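Local coordinates for protein triosephosphate isomerase (Toxoplasma gondii, PDB 5UPR) that probably interconverts D-glyceraldehyde 3-phosphate and dihydroxyacetone phosphate, as a homodimeric TIM-barrel isomerase of glycolysis and gluconeogenesis, at residues A69-Y78 / L85-K93. Numbering follows the deposited sequence.
Sequences AQDSSTQQAY and LSPKMIKEK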
loop_
_atom_site.group_PDB
_atom_site.type_symbol
_atom_site.label_atom_id
_atom_site.label_comp_id
_atom_site.label_asym_id
_atom_site.label_seq_id
_atom_site.Cartn_x
_atom_site.Cartn_y
_atom_site.Cartn_z
ATOM N N ALA A 69 9.834 -3.056 1.420
ATOM C CA ALA A 69 8.564 -2.598 0.913
ATOM C C ALA A 69 8.764 -1.256 0.226
ATOM O O ALA A 69 9.685 -0.509 0.566
ATOM C CB ALA A 69 7.538 -2.473 2.083
ATOM N N GLN A 70 7.844 -0.908 -0.690
ATOM C CA GLN A 70 7.880 0.361 -1.456
ATOM C C GLN A 70 7.267 1.575 -0.739
ATOM O O GLN A 70 7.290 2.690 -1.327
ATOM C CB GLN A 70 7.165 0.149 -2.808
ATOM C CG GLN A 70 7.891 -0.793 -3.767
ATOM C CD GLN A 70 7.125 -1.035 -5.083
ATOM O OE1 GLN A 70 6.216 -0.225 -5.458
ATOM N NE2 GLN A 70 7.497 -2.114 -5.807
ATOM N N ASP A 71 6.706 1.366 0.474
ATOM C CA ASP A 71 6.064 2.434 1.256
ATOM C C ASP A 71 5.833 1.825 2.614
ATOM O O ASP A 71 5.944 0.598 2.791
ATOM C CB ASP A 71 4.725 2.829 0.639
ATOM C CG ASP A 71 4.043 4.049 1.299
ATOM O OD1 ASP A 71 4.686 4.929 1.904
ATOM O OD2 ASP A 71 2.782 4.076 1.227
ATOM N N SER A 72 5.555 2.699 3.582
ATOM C CA SER A 72 5.269 2.293 4.963
ATOM C C SER A 72 4.354 3.356 5.590
ATOM O O SER A 72 4.529 4.527 5.280
ATOM C CB SER A 72 6.642 2.287 5.644
ATOM O OG SER A 72 6.510 1.710 6.840
ATOM N N SER A 73 3.351 2.964 6.384
ATOM C CA SER A 73 2.322 3.890 6.821
ATOM C C SER A 73 2.846 4.977 7.824
ATOM O O SER A 73 3.824 4.771 8.588
ATOM C CB SER A 73 1.196 3.096 7.463
ATOM O OG SER A 73 0.088 3.933 7.739
ATOM N N THR A 74 2.167 6.136 7.812
ATOM C CA THR A 74 2.254 7.085 8.887
ATOM C C THR A 74 1.813 6.480 10.229
ATOM O O THR A 74 2.173 6.975 11.278
ATOM C CB THR A 74 1.373 8.336 8.675
ATOM O OG1 THR A 74 0.018 7.943 8.430
ATOM C CG2 THR A 74 1.848 9.108 7.540
ATOM N N GLN A 75 0.983 5.451 10.154
ATOM C CA GLN A 75 0.415 4.797 11.355
ATOM C C GLN A 75 1.415 3.722 11.759
ATOM O O GLN A 75 1.677 2.790 10.982
ATOM C CB GLN A 75 -0.954 4.211 11.049
ATOM C CG GLN A 75 -1.889 5.221 10.386
ATOM C CD GLN A 75 -2.065 6.466 11.223
ATOM O OE1 GLN A 75 -2.709 6.396 12.261
ATOM N NE2 GLN A 75 -1.516 7.571 10.785
ATOM N N GLN A 76 1.987 3.865 12.948
ATOM C CA GLN A 76 3.176 3.128 13.294
ATOM C C GLN A 76 2.962 1.661 13.645
ATOM O O GLN A 76 3.786 0.831 13.329
ATOM C CB GLN A 76 3.872 3.827 14.509
ATOM C CG GLN A 76 5.139 3.132 14.925
ATOM C CD GLN A 76 5.951 3.907 15.952
ATOM O OE1 GLN A 76 6.032 5.143 15.904
ATOM N NE2 GLN A 76 6.604 3.169 16.852
ATOM N N ALA A 77 1.859 1.340 14.293
ATOM C CA ALA A 77 1.670 0.039 14.943
ATOM C C ALA A 77 0.486 -0.712 14.256
ATOM O O ALA A 77 0.203 -0.435 13.130
ATOM C CB ALA A 77 1.385 0.252 16.410
ATOM N N TYR A 78 -0.132 -1.676 14.912
ATOM C CA TYR A 78 -1.322 -2.373 14.378
ATOM C C TYR A 78 -2.596 -1.596 14.809
ATOM O O TYR A 78 -2.653 -0.984 15.864
ATOM C CB TYR A 78 -1.418 -3.817 14.937
ATOM C CG TYR A 78 -0.226 -4.705 14.561
ATOM C CD1 TYR A 78 -0.026 -5.060 13.252
ATOM C CD2 TYR A 78 0.658 -5.215 15.504
ATOM C CE1 TYR A 78 1.002 -5.905 12.869
ATOM C CE2 TYR A 78 1.727 -6.071 15.137
ATOM C CZ TYR A 78 1.926 -6.357 13.803
ATOM O OH TYR A 78 2.928 -7.176 13.318
ATOM N N LEU A 85 0.027 -0.821 5.405
ATOM C CA LEU A 85 1.018 -1.664 6.029
ATOM C C LEU A 85 1.860 -0.752 6.964
ATOM O O LEU A 85 2.655 0.115 6.521
ATOM C CB LEU A 85 1.942 -2.274 4.947
ATOM C CG LEU A 85 1.175 -3.004 3.825
ATOM C CD1 LEU A 85 2.203 -3.659 2.857
ATOM C CD2 LEU A 85 0.248 -4.162 4.301
ATOM N N SER A 86 1.729 -0.992 8.265
ATOM C CA SER A 86 2.499 -0.255 9.267
ATOM C C SER A 86 3.952 -0.749 9.358
ATOM O O SER A 86 4.283 -1.913 9.013
ATOM C CB SER A 86 1.831 -0.369 10.626
ATOM O OG SER A 86 1.823 -1.709 11.082
ATOM N N PRO A 87 4.857 0.139 9.854
ATOM C CA PRO A 87 6.236 -0.318 9.974
ATOM C C PRO A 87 6.372 -1.467 10.966
ATOM O O PRO A 87 7.254 -2.322 10.806
ATOM C CB PRO A 87 6.974 0.935 10.436
ATOM C CG PRO A 87 5.899 1.902 10.916
ATOM C CD PRO A 87 4.702 1.597 10.064
ATOM N N LYS A 88 5.533 -1.503 11.974
ATOM C CA LYS A 88 5.606 -2.602 12.965
ATOM C C LYS A 88 5.261 -3.905 12.265
ATOM O O LYS A 88 5.937 -4.911 12.488
ATOM C CB LYS A 88 4.652 -2.308 14.108
ATOM C CG LYS A 88 4.659 -3.325 15.236
ATOM C CD LYS A 88 3.733 -2.807 16.346
ATOM C CE LYS A 88 3.333 -3.853 17.297
ATOM N NZ LYS A 88 4.334 -3.997 18.332
HETATM N N MSE A 89 4.223 -3.908 11.419
HETATM C CA MSE A 89 3.853 -5.119 10.661
HETATM C C MSE A 89 4.984 -5.582 9.766
HETATM O O MSE A 89 5.297 -6.803 9.673
HETATM C CB MSE A 89 2.595 -4.794 9.822
HETATM C CG MSE A 89 2.145 -5.999 9.040
HETATM SE SE MSE A 89 0.675 -5.570 7.853
HETATM C CE MSE A 89 -0.766 -5.542 9.183
ATOM N N ILE A 90 5.575 -4.597 9.058
ATOM C CA ILE A 90 6.617 -4.875 8.070
ATOM C C ILE A 90 7.817 -5.502 8.820
ATOM O O ILE A 90 8.332 -6.530 8.442
ATOM C CB ILE A 90 6.979 -3.585 7.290
ATOM C CG1 ILE A 90 5.821 -3.224 6.328
ATOM C CG2 ILE A 90 8.248 -3.750 6.470
ATOM C CD1 ILE A 90 5.875 -1.784 5.840
ATOM N N LYS A 91 8.218 -4.890 9.928
ATOM C CA LYS A 91 9.344 -5.409 10.696
ATOM C C LYS A 91 9.092 -6.821 11.250
ATOM O O LYS A 91 9.963 -7.691 11.200
ATOM C CB LYS A 91 9.673 -4.444 11.862
ATOM C CG LYS A 91 10.807 -4.896 12.777
ATOM C CD LYS A 91 12.104 -4.868 12.009
ATOM C CE LYS A 91 13.285 -5.414 12.824
ATOM N NZ LYS A 91 14.478 -4.939 12.116
ATOM N N GLU A 92 7.900 -7.046 11.814
ATOM C CA GLU A 92 7.555 -8.350 12.352
ATOM C C GLU A 92 7.430 -9.429 11.251
ATOM O O GLU A 92 7.548 -10.618 11.539
ATOM C CB GLU A 92 6.263 -8.254 13.141
ATOM C CG GLU A 92 5.883 -9.497 13.890
ATOM C CD GLU A 92 4.937 -9.281 15.111
ATOM O OE1 GLU A 92 4.289 -8.200 15.338
ATOM O OE2 GLU A 92 4.870 -10.283 15.923
ATOM N N LYS A 93 7.220 -9.041 10.009
ATOM C CA LYS A 93 7.263 -9.974 8.888
ATOM C C LYS A 93 8.733 -10.171 8.397
ATOM O O LYS A 93 8.957 -10.811 7.356
ATOM C CB LYS A 93 6.333 -9.439 7.780
ATOM C CG LYS A 93 6.147 -10.256 6.517
ATOM C CD LYS A 93 5.649 -11.642 6.806
ATOM C CE LYS A 93 5.245 -12.402 5.520
ATOM N NZ LYS A 93 5.297 -13.881 5.771
HETATM O O HOH W 1 3.697 -8.930 10.514
#
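The long loop after barrel strand 65-69 folds over the N-terminal end of helix 87-92, where S86 is the N-cap. S86 OG accepts from M89 N at 3.3 Å, the capping bond. It also donates weakly to A77 O. A chi1 of 64° turns OG back over the first turn of the helix, within reach of M89 N. K88 N, in that turn, meets Q76 O almost head-on to its C=O (168°), at 3.2 Å, and S73 N bonds L85 O at 2.9 Å. In the TIM barrel this is the beta-alpha loop of the third strand, which in this family reaches into the partner subunit. The second subunit's copy of this loop reaches back: its G83 N bonds Q70 OE1, while S86 and M89 pack on C18 and N19 of that subunit. The Y78 side chain crosses those of K88, M89 and E92 at about a right angle. Its OH donates to E92 OE1 at 2.6 Å, from above the carboxylate plane, with ring and carboxylate 48° apart. K88 CE reaches Y78 CE2 at 3.5 Å, and M89 CB reaches Y78 CE1 at 3.6 Å. P87 CD rests against Q75 O, which has no hydrogen-bond partner. Nearer the barrel, I90 CD1 touches S72 OG (3.7 Å) and A69 CB.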